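Local coordinates for protein NAD-dependent epimerase/dehydratase (Methanobrevibacter ruminantium, PDB 6DNT) that probably interconverts UDP-N-acetylglucosamine and UDP-N-acetylgalactosamine by NAD-dependent epimerisation at C4, and here also holds UDP-N-acetylmuramic acid, at residues A[66-71]-A[86-91]; A[39-44]-A[107-112]; A[90-95]-A[130-135]. All blocks are in the same frame, centred on the assembly; numbering follows the deposited sequence. Where two conformers were deposited one is given.

Contact 1. Residues A[66-71]-A[86-91]; sequences DNLSSG and IIKEDL. With NAD (nicotinamide-adenine-dinucleotide), chain B.
The amide of Asn67 and the carboxylate of Asp90 run side by side in the same direction, their planes 79° apart, and each meets a different part of the NAD adenine. Asn67 lies over one face of the base, with its OD1 3.2 Å from NAD C4A; Ala110 lies over the other. The edge carrying N1A and N6A is read by segment 86-91: NAD N6A donates to Asp90 OD1, which also accepts from Met92 N, and Leu91 N gives a fairly straight bond to NAD N1A (2.9 Å). Asn67 ND2 donates to Asp90 OD2 at 3.2 Å, arriving from above the carboxylate plane in a bent bond of 137°. A chi1 of 67° swings the Asn67 amide back over its own loop, where OD1 accepts from both Ser69 N and Ser69 OG; the first closes an Asx turn that helps fix the amide.

Nearer the strands, Asp66 N bonds to Ile87 O (3.1 Å), prolonging the parallel pairing of strands 61-65 and 84-87, while the bond from Glu89 N to Asp66 O is weak. The Asp66 carboxylate takes both adenosine ribose hydroxyls, NAD O2B on OD1 and NAD O3B on OD2, each at 2.7 Å, and Ser70 N and Gly71 N donate to O2B. Leu68 N also reaches OD1 in a second Asx turn, and Leu45 N reaches OD2.

Such a grip is consistent with the usual NAD preference of Rossmann folds with an acid after the second strand, whose charge would probably disfavour the 2'-phosphate of NADP; Asp90 and Leu91 match adenine's donor and acceptor.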
# COMPACT_ATOMS: atom_id res chain seq x y z
N ASP A 66 18.52 -5.64 -14.25
CA ASP A 66 18.41 -4.20 -14.47
C ASP A 66 18.06 -3.95 -15.92
O ASP A 66 18.69 -4.52 -16.81
CB ASP A 66 19.74 -3.53 -14.11
CG ASP A 66 19.61 -2.04 -13.87
OD1 ASP A 66 19.20 -1.33 -14.79
OD2 ASP A 66 19.95 -1.60 -12.75
N ASN A 67 17.06 -3.10 -16.16
CA ASN A 67 16.65 -2.82 -17.53
C ASN A 67 17.34 -1.60 -18.18
O ASN A 67 16.94 -1.21 -19.28
CB ASN A 67 15.13 -2.69 -17.64
CG ASN A 67 14.57 -1.47 -16.91
OD1 ASN A 67 15.32 -0.69 -16.30
ND2 ASN A 67 13.26 -1.31 -16.97
N LEU A 68 18.32 -1.01 -17.50
CA LEU A 68 19.07 0.17 -17.96
C LEU A 68 18.22 1.42 -18.18
O LEU A 68 18.67 2.34 -18.86
CB LEU A 68 19.85 -0.14 -19.25
CG LEU A 68 20.88 -1.26 -19.17
CD1 LEU A 68 21.34 -1.62 -20.57
CD2 LEU A 68 22.05 -0.81 -18.31
N SER A 69 17.03 1.48 -17.58
CA SER A 69 16.16 2.65 -17.71
C SER A 69 16.83 3.89 -17.11
O SER A 69 16.65 5.01 -17.61
CB SER A 69 14.77 2.39 -17.10
OG SER A 69 14.84 1.93 -15.77
N SER A 70 17.60 3.69 -16.05
CA SER A 70 18.46 4.74 -15.52
C SER A 70 19.86 4.31 -15.11
O SER A 70 20.74 5.16 -14.99
CB SER A 70 17.75 5.44 -14.35
OG SER A 70 17.34 4.49 -13.37
N GLY A 71 20.11 3.01 -14.96
CA GLY A 71 21.43 2.50 -14.58
C GLY A 71 22.35 2.39 -15.78
O GLY A 71 21.90 2.49 -16.92
N ILE A 86 24.90 -10.39 -15.28
CA ILE A 86 23.98 -9.29 -15.54
C ILE A 86 22.88 -9.78 -16.46
O ILE A 86 23.16 -10.32 -17.54
CB ILE A 86 24.67 -8.08 -16.20
CG1 ILE A 86 25.89 -7.72 -15.35
CG2 ILE A 86 23.68 -6.90 -16.32
CD1 ILE A 86 26.81 -6.74 -15.99
N ILE A 87 21.64 -9.54 -16.04
CA ILE A 87 20.46 -9.86 -16.81
C ILE A 87 19.81 -8.53 -17.14
O ILE A 87 19.33 -7.84 -16.23
CB ILE A 87 19.49 -10.77 -16.01
CG1 ILE A 87 20.22 -12.05 -15.56
CG2 ILE A 87 18.27 -11.09 -16.87
CD1 ILE A 87 19.42 -13.03 -14.72
N LYS A 88 19.83 -8.18 -18.42
CA LYS A 88 19.35 -6.88 -18.90
C LYS A 88 17.89 -7.02 -19.28
O LYS A 88 17.54 -7.21 -20.44
CB LYS A 88 20.20 -6.39 -20.07
CG LYS A 88 21.60 -6.00 -19.65
CD LYS A 88 22.38 -5.37 -20.79
CE LYS A 88 23.77 -4.98 -20.35
NZ LYS A 88 24.54 -4.42 -21.49
N GLU A 89 17.03 -6.92 -18.27
CA GLU A 89 15.63 -7.19 -18.45
C GLU A 89 14.80 -6.44 -17.41
O GLU A 89 15.27 -6.16 -16.31
CB GLU A 89 15.41 -8.70 -18.29
CG GLU A 89 14.10 -9.22 -18.81
CD GLU A 89 14.06 -10.73 -18.91
OE1 GLU A 89 14.94 -11.41 -18.34
OE2 GLU A 89 13.11 -11.24 -19.56
N ASP A 90 13.58 -6.11 -17.81
CA ASP A 90 12.60 -5.54 -16.89
C ASP A 90 12.15 -6.61 -15.90
O ASP A 90 11.89 -7.76 -16.31
CB ASP A 90 11.39 -5.03 -17.68
CG ASP A 90 10.56 -4.03 -16.88
OD1 ASP A 90 10.03 -4.38 -15.81
OD2 ASP A 90 10.50 -2.86 -17.32
N LEU A 91 12.04 -6.27 -14.62
CA LEU A 91 11.51 -7.22 -13.64
C LEU A 91 10.14 -7.78 -14.03
O LEU A 91 9.83 -8.92 -13.66
CB LEU A 91 11.38 -6.61 -12.24
CG LEU A 91 12.66 -6.46 -11.42
CD1 LEU A 91 12.29 -5.81 -10.09
CD2 LEU A 91 13.38 -7.76 -11.16
PA NAD B . 18.44 4.54 -9.75
O1A NAD B . 19.87 4.96 -9.92
O2A NAD B . 17.44 5.00 -10.76
O5B NAD B . 18.45 2.93 -9.67
C5B NAD B . 17.31 2.15 -10.04
C4B NAD B . 17.83 1.06 -10.95
O4B NAD B . 16.74 0.19 -11.26
C3B NAD B . 18.34 1.60 -12.28
O3B NAD B . 19.62 1.03 -12.54
C2B NAD B . 17.29 1.21 -13.31
O2B NAD B . 17.78 0.96 -14.64
C1B NAD B . 16.67 -0.02 -12.67
N9A NAD B . 15.25 -0.26 -12.96
C8A NAD B . 14.22 0.60 -12.82
N7A NAD B . 13.04 -0.01 -13.11
C5A NAD B . 13.33 -1.30 -13.40
C6A NAD B . 12.56 -2.50 -13.79
N6A NAD B . 11.23 -2.42 -13.92
N1A NAD B . 13.25 -3.66 -14.01
C2A NAD B . 14.59 -3.72 -13.89
N3A NAD B . 15.36 -2.67 -13.53
C4A NAD B . 14.78 -1.46 -13.29
O3 NAD B . 17.91 4.96 -8.29
PN NAD B . 18.66 4.90 -6.89
O1N NAD B . 19.86 4.01 -6.93
O2N NAD B . 18.80 6.30 -6.36
O5D NAD B . 17.51 4.20 -6.03
C5D NAD B . 17.62 2.83 -5.65
C4D NAD B . 16.47 2.49 -4.71
O4D NAD B . 16.58 3.30 -3.53
C3D NAD B . 15.10 2.77 -5.31
O3D NAD B . 14.15 1.78 -4.88
C2D NAD B . 14.74 4.12 -4.74
O2D NAD B . 13.34 4.33 -4.73
C1D NAD B . 15.36 4.03 -3.36
N1N NAD B . 15.64 5.32 -2.72
C2N NAD B . 16.58 6.15 -3.19
C3N NAD B . 16.85 7.36 -2.56
C7N NAD B . 17.89 8.34 -3.05
O7N NAD B . 18.05 9.37 -2.42
N7N NAD B . 18.59 8.12 -4.16
C4N NAD B . 16.12 7.67 -1.41
C5N NAD B . 15.15 6.80 -0.94
C6N NAD B . 14.91 5.63 -1.62

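Contact 2. Residues A[39-44]-A[107-112]; sequences VVVTGG and FHLAAL. With NAD (nicotinamide-adenine-dinucleotide), chain B.
With chi1 at 76°, Thr42 places OG1 between its backbone N and carbonyl carbon, facing the neighbouring strand; His108, its CG anti to the backbone N (180°), brings the edge of its imidazole to the same point. OG1 and His108 ND1 share a 2.7 Å hydrogen bond near the ring plane, in which either could donate. The hydroxyl also accepts a nearly straight bond from Ala110 N (3.0 Å) and a weak one from Leu109 N, whose main acceptor is Thr42 O; one hydroxyl thus meets three groups at the end of strand 105-108. A valine here would probably leave His108 ND1 and Ala110 N without this buried partner.

In the parallel pairing, Phe107 N donates to Val40 O at 2.8 Å and Thr42 N to Phe107 O at 2.9 Å. A side chain on Gly43 would collide with Ala110 N. Val41 CG1 meets Leu109 CD1 at 3.6 Å. The strand ends border NAD: Gly43 and Ala110 lie against its adenosine ribose, and Leu109 O accepts weakly from NAD O3D.

These are central Rossmann strands. Helix 47-56 covers the face bearing Val41 and Phe107; Leu91 and helix 122-142 cover that of Thr42 and His108, and strand 61-65 pairs along the other edge of strand 38-42.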
# COMPACT_ATOMS: atom_id res chain seq x y z
N VAL A 39 23.68 -14.00 -4.56
CA VAL A 39 22.67 -12.98 -4.29
C VAL A 39 22.17 -12.35 -5.59
O VAL A 39 22.84 -12.40 -6.62
CB VAL A 39 23.20 -11.90 -3.32
CG1 VAL A 39 23.82 -12.53 -2.08
CG2 VAL A 39 24.19 -10.97 -4.00
N VAL A 40 20.98 -11.78 -5.50
CA VAL A 40 20.39 -11.01 -6.57
C VAL A 40 20.33 -9.57 -6.11
O VAL A 40 19.91 -9.29 -4.97
CB VAL A 40 18.96 -11.50 -6.90
CG1 VAL A 40 18.27 -10.60 -7.92
CG2 VAL A 40 18.99 -12.93 -7.40
N VAL A 41 20.75 -8.66 -6.99
CA VAL A 41 20.58 -7.22 -6.75
C VAL A 41 19.76 -6.65 -7.90
O VAL A 41 20.27 -6.47 -9.02
CB VAL A 41 21.93 -6.49 -6.65
CG1 VAL A 41 21.68 -5.00 -6.37
CG2 VAL A 41 22.79 -7.10 -5.56
N THR A 42 18.49 -6.35 -7.65
CA THR A 42 17.69 -5.71 -8.68
C THR A 42 18.10 -4.24 -8.68
O THR A 42 18.43 -3.70 -7.63
CB THR A 42 16.17 -5.83 -8.46
OG1 THR A 42 15.75 -4.92 -7.43
CG2 THR A 42 15.77 -7.28 -8.10
N GLY A 43 18.13 -3.64 -9.85
CA GLY A 43 18.58 -2.25 -9.97
C GLY A 43 20.06 -2.09 -9.65
O GLY A 43 20.52 -0.99 -9.32
N GLY A 44 20.83 -3.17 -9.83
CA GLY A 44 22.25 -3.17 -9.48
C GLY A 44 23.17 -2.33 -10.35
O GLY A 44 24.34 -2.18 -10.03
N PHE A 107 18.33 -8.23 -2.88
CA PHE A 107 18.36 -6.80 -2.57
C PHE A 107 17.52 -6.13 -3.64
O PHE A 107 17.89 -6.18 -4.82
CB PHE A 107 19.78 -6.26 -2.59
CG PHE A 107 20.68 -6.90 -1.58
CD1 PHE A 107 21.38 -8.06 -1.90
CD2 PHE A 107 20.82 -6.36 -0.30
CE1 PHE A 107 22.21 -8.67 -0.98
CE2 PHE A 107 21.66 -6.97 0.62
CZ PHE A 107 22.34 -8.13 0.28
N HIS A 108 16.39 -5.56 -3.26
CA HIS A 108 15.48 -5.01 -4.24
C HIS A 108 15.59 -3.48 -4.28
O HIS A 108 14.98 -2.79 -3.48
CB HIS A 108 14.04 -5.46 -3.97
CG HIS A 108 13.04 -4.93 -4.93
ND1 HIS A 108 13.31 -4.76 -6.27
CD2 HIS A 108 11.75 -4.55 -4.76
CE1 HIS A 108 12.24 -4.28 -6.87
NE2 HIS A 108 11.28 -4.15 -5.98
N LEU A 109 16.37 -2.99 -5.24
CA LEU A 109 16.54 -1.53 -5.46
C LEU A 109 15.91 -1.04 -6.74
O LEU A 109 15.76 0.17 -6.89
CB LEU A 109 18.02 -1.16 -5.45
CG LEU A 109 18.74 -1.55 -4.16
CD1 LEU A 109 19.64 -2.75 -4.38
CD2 LEU A 109 19.54 -0.37 -3.60
N ALA A 110 15.54 -1.94 -7.66
CA ALA A 110 14.94 -1.50 -8.92
C ALA A 110 13.61 -0.81 -8.62
O ALA A 110 12.81 -1.33 -7.87
CB ALA A 110 14.73 -2.67 -9.89
N ALA A 111 13.43 0.38 -9.20
CA ALA A 111 12.21 1.18 -9.04
C ALA A 111 12.30 2.34 -10.01
O ALA A 111 13.41 2.69 -10.44
CB ALA A 111 12.10 1.71 -7.63
N LEU A 112 11.16 2.93 -10.35
CA LEU A 112 11.15 4.28 -10.92
C LEU A 112 11.14 5.23 -9.73
O LEU A 112 10.12 5.41 -9.06
CB LEU A 112 9.98 4.49 -11.85
CG LEU A 112 10.01 3.68 -13.14
CD1 LEU A 112 8.78 3.97 -13.96
CD2 LEU A 112 11.28 3.94 -13.94
PA NAD B . 18.44 4.54 -9.75
O1A NAD B . 19.87 4.96 -9.92
O2A NAD B . 17.44 5.00 -10.76
O5B NAD B . 18.45 2.93 -9.67
C5B NAD B . 17.31 2.15 -10.04
C4B NAD B . 17.83 1.06 -10.95
O4B NAD B . 16.74 0.19 -11.26
C3B NAD B . 18.34 1.60 -12.28
O3B NAD B . 19.62 1.03 -12.54
C2B NAD B . 17.29 1.21 -13.31
O2B NAD B . 17.78 0.96 -14.64
C1B NAD B . 16.67 -0.02 -12.67
N9A NAD B . 15.25 -0.26 -12.96
C8A NAD B . 14.22 0.60 -12.82
N7A NAD B . 13.04 -0.01 -13.11
C5A NAD B . 13.33 -1.30 -13.40
C6A NAD B . 12.56 -2.50 -13.79
N6A NAD B . 11.23 -2.42 -13.92
N1A NAD B . 13.25 -3.66 -14.01
C2A NAD B . 14.59 -3.72 -13.89
N3A NAD B . 15.36 -2.67 -13.53
C4A NAD B . 14.78 -1.46 -13.29
O3 NAD B . 17.91 4.96 -8.29
PN NAD B . 18.66 4.90 -6.89
O1N NAD B . 19.86 4.01 -6.93
O2N NAD B . 18.80 6.30 -6.36
O5D NAD B . 17.51 4.20 -6.03
C5D NAD B . 17.62 2.83 -5.65
C4D NAD B . 16.47 2.49 -4.71
O4D NAD B . 16.58 3.30 -3.53
C3D NAD B . 15.10 2.77 -5.31
O3D NAD B . 14.15 1.78 -4.88
C2D NAD B . 14.74 4.12 -4.74
O2D NAD B . 13.34 4.33 -4.73
C1D NAD B . 15.36 4.03 -3.36
N1N NAD B . 15.64 5.32 -2.72
C2N NAD B . 16.58 6.15 -3.19
C3N NAD B . 16.85 7.36 -2.56
C7N NAD B . 17.89 8.34 -3.05
O7N NAD B . 18.05 9.37 -2.42
N7N NAD B . 18.59 8.12 -4.16
C4N NAD B . 16.12 7.67 -1.41
C5N NAD B . 15.15 6.80 -0.94
C6N NAD B . 14.91 5.63 -1.62

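Contact 3. Residues A[90-95]-A[130-135]; sequences DLMDAD and IDASLK. With NAD (nicotinamide-adenine-dinucleotide), chain B; EDO (1,2-ethanediol), chain H.
Met92 folds its thioether over the backbone of helix 122-142, SD lying 3.6 Å from Ala132 N and about as near to Ala132 CA. Bends at both chi2 (-65°) and chi3 (-71°) curl the chain back in this way, so that sulfur rather than the terminal methyl covers the helix surface. SD also touches Ala132 CB and Asp131 CB, each at 3.9 Å. The methyl carries on to Lys135, where CE comes 3.6 Å from NZ; the two long side chains cross at about a right angle.

Lys135 is extended beyond CG and reaches past the thioether to the Met92 backbone. Its NZ donates to Met92 O at 3.0 Å, lying in the carbonyl plane and using a lone pair. One residue is thus held twice, by apolar overlap of its side chain and by a charged donor on its carbonyl. On the side toward the cofactor, Leu91 CB rests against Ala132 CB at 3.9 Å, and the small alanine lets loop and helix come close.

The loop brings its own order to the contact. Met92 N bonds to Asp90 OD1 at 2.9 Å in an Asx turn, on the anti lone pair, and Asp90 O accepts from both Asp93 N and Ala94 N. The adenine-binding residues and the helix contact therefore lie on one compact turn.

The same stretch of helix also reaches the second subunit: Asp131 OD1 accepts from Asn126 ND2 of the second subunit and lies close to Asp131 OD1 of the second subunit, a pairing that may raise the proton affinity of one carboxylate. The ammonium of Lys135, bonded to a neutral carbonyl, has Asp93 OD1 6.3 Å from its NZ, too far for a salt bridge, though the opposite charges may attract weakly; Asp93 holds a 1,2-ethanediol, probably from the crystallisation liquor.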
# COMPACT_ATOMS: atom_id res chain seq x y z
N ASP A 90 13.58 -6.11 -17.81
CA ASP A 90 12.60 -5.54 -16.89
C ASP A 90 12.15 -6.61 -15.90
O ASP A 90 11.89 -7.76 -16.31
CB ASP A 90 11.39 -5.03 -17.68
CG ASP A 90 10.56 -4.03 -16.88
OD1 ASP A 90 10.03 -4.38 -15.81
OD2 ASP A 90 10.50 -2.86 -17.32
N LEU A 91 12.04 -6.27 -14.62
CA LEU A 91 11.51 -7.22 -13.64
C LEU A 91 10.14 -7.78 -14.03
O LEU A 91 9.83 -8.92 -13.66
CB LEU A 91 11.38 -6.61 -12.24
CG LEU A 91 12.66 -6.46 -11.42
CD1 LEU A 91 12.29 -5.81 -10.09
CD2 LEU A 91 13.38 -7.76 -11.16
N MET A 92 9.33 -7.00 -14.74
CA MET A 92 8.00 -7.45 -15.16
C MET A 92 8.02 -8.57 -16.19
O MET A 92 7.03 -9.30 -16.31
CB MET A 92 7.17 -6.29 -15.72
CG MET A 92 6.67 -5.35 -14.65
SD MET A 92 5.49 -6.16 -13.53
CE MET A 92 4.09 -6.32 -14.63
N ASP A 93 9.11 -8.67 -16.94
CA ASP A 93 9.28 -9.70 -17.99
C ASP A 93 10.13 -10.89 -17.56
O ASP A 93 10.00 -11.98 -18.14
CB ASP A 93 9.93 -9.07 -19.22
CG ASP A 93 9.12 -7.94 -19.81
OD1 ASP A 93 7.87 -7.96 -19.73
OD2 ASP A 93 9.74 -7.01 -20.37
N ALA A 94 11.00 -10.69 -16.58
CA ALA A 94 11.99 -11.70 -16.21
C ALA A 94 11.35 -12.92 -15.59
O ALA A 94 10.32 -12.83 -14.92
CB ALA A 94 13.00 -11.10 -15.23
N ASP A 95 11.97 -14.08 -15.81
CA ASP A 95 11.50 -15.30 -15.17
C ASP A 95 12.12 -15.36 -13.78
O ASP A 95 13.10 -16.05 -13.53
CB ASP A 95 11.88 -16.51 -16.04
CG ASP A 95 11.27 -17.80 -15.56
OD1 ASP A 95 10.64 -17.84 -14.48
OD2 ASP A 95 11.44 -18.81 -16.28
N ILE A 130 5.03 -1.24 -7.64
CA ILE A 130 4.24 -2.23 -6.91
C ILE A 130 4.21 -3.56 -7.65
O ILE A 130 4.57 -4.60 -7.06
CB ILE A 130 2.82 -1.75 -6.59
CG1 ILE A 130 2.87 -0.52 -5.68
CG2 ILE A 130 2.04 -2.89 -5.90
CD1 ILE A 130 1.51 0.02 -5.28
N ASP A 131 3.75 -3.56 -8.91
CA ASP A 131 3.51 -4.83 -9.61
C ASP A 131 4.81 -5.64 -9.73
O ASP A 131 4.84 -6.83 -9.40
CB ASP A 131 2.90 -4.64 -11.01
CG ASP A 131 1.53 -3.98 -10.99
OD1 ASP A 131 0.86 -3.90 -9.93
OD2 ASP A 131 1.11 -3.53 -12.09
N ALA A 132 5.88 -4.99 -10.15
CA ALA A 132 7.16 -5.70 -10.31
C ALA A 132 7.72 -6.18 -8.99
O ALA A 132 8.28 -7.27 -8.91
CB ALA A 132 8.18 -4.83 -11.02
N SER A 133 7.54 -5.37 -7.93
CA SER A 133 8.00 -5.73 -6.61
C SER A 133 7.24 -6.97 -6.13
O SER A 133 7.83 -7.90 -5.57
CB SER A 133 7.77 -4.60 -5.63
OG SER A 133 8.57 -3.48 -5.97
N LEU A 134 5.94 -6.98 -6.36
CA LEU A 134 5.13 -8.13 -5.94
C LEU A 134 5.55 -9.39 -6.67
O LEU A 134 5.67 -10.47 -6.05
CB LEU A 134 3.64 -7.86 -6.16
CG LEU A 134 2.71 -8.99 -5.72
CD1 LEU A 134 2.82 -9.22 -4.23
CD2 LEU A 134 1.29 -8.65 -6.11
N LYS A 135 5.78 -9.28 -7.97
CA LYS A 135 6.26 -10.45 -8.74
C LYS A 135 7.56 -10.98 -8.15
O LYS A 135 7.75 -12.20 -8.05
CB LYS A 135 6.43 -10.13 -10.22
CG LYS A 135 5.13 -10.01 -10.99
CD LYS A 135 5.41 -9.85 -12.48
CE LYS A 135 4.16 -9.93 -13.34
NZ LYS A 135 4.50 -9.87 -14.80
PA NAD B . 18.44 4.54 -9.75
O1A NAD B . 19.87 4.96 -9.92
O2A NAD B . 17.44 5.00 -10.76
O5B NAD B . 18.45 2.93 -9.67
C5B NAD B . 17.31 2.15 -10.04
C4B NAD B . 17.83 1.06 -10.95
O4B NAD B . 16.74 0.19 -11.26
C3B NAD B . 18.34 1.60 -12.28
O3B NAD B . 19.62 1.03 -12.54
C2B NAD B . 17.29 1.21 -13.31
O2B NAD B . 17.78 0.96 -14.64
C1B NAD B . 16.67 -0.02 -12.67
N9A NAD B . 15.25 -0.26 -12.96
C8A NAD B . 14.22 0.60 -12.82
N7A NAD B . 13.04 -0.01 -13.11
C5A NAD B . 13.33 -1.30 -13.40
C6A NAD B . 12.56 -2.50 -13.79
N6A NAD B . 11.23 -2.42 -13.92
N1A NAD B . 13.25 -3.66 -14.01
C2A NAD B . 14.59 -3.72 -13.89
N3A NAD B . 15.36 -2.67 -13.53
C4A NAD B . 14.78 -1.46 -13.29
O3 NAD B . 17.91 4.96 -8.29
PN NAD B . 18.66 4.90 -6.89
O1N NAD B . 19.86 4.01 -6.93
O2N NAD B . 18.80 6.30 -6.36
O5D NAD B . 17.51 4.20 -6.03
C5D NAD B . 17.62 2.83 -5.65
C4D NAD B . 16.47 2.49 -4.71
O4D NAD B . 16.58 3.30 -3.53
C3D NAD B . 15.10 2.77 -5.31
O3D NAD B . 14.15 1.78 -4.88
C2D NAD B . 14.74 4.12 -4.74
O2D NAD B . 13.34 4.33 -4.73
C1D NAD B . 15.36 4.03 -3.36
N1N NAD B . 15.64 5.32 -2.72
C2N NAD B . 16.58 6.15 -3.19
C3N NAD B . 16.85 7.36 -2.56
C7N NAD B . 17.89 8.34 -3.05
O7N NAD B . 18.05 9.37 -2.42
N7N NAD B . 18.59 8.12 -4.16
C4N NAD B . 16.12 7.67 -1.41
C5N NAD B . 15.15 6.80 -0.94
C6N NAD B . 14.91 5.63 -1.62
C1 EDO H . 6.10 -4.50 -19.89
O1 EDO H . 5.90 -5.90 -19.71
C2 EDO H . 7.51 -4.14 -19.44
O2 EDO H . 8.44 -4.41 -20.50

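How the contacts relate
From the N terminus, strand 38-42 opens the fold, and contact 2 closes a long loop by joining it to the end of strand 105-108. Contact 1 lies wholly within that loop, closing the shorter span from the end of strand 61-65 to that of strand 84-87. Contact 3 starts on Asp90 and Leu91, where contact 1 ends, and runs to helix 122-142, so it crosses contact 2. Leu91 is the common piece, touching Thr42, His108 and Ala110 of contact 2, while His108 NE2 probably bonds to Ser133 OG of segment 130-135. Together the three tie four parallel strands, the adenosine end of NAD and an interface helix into one unit.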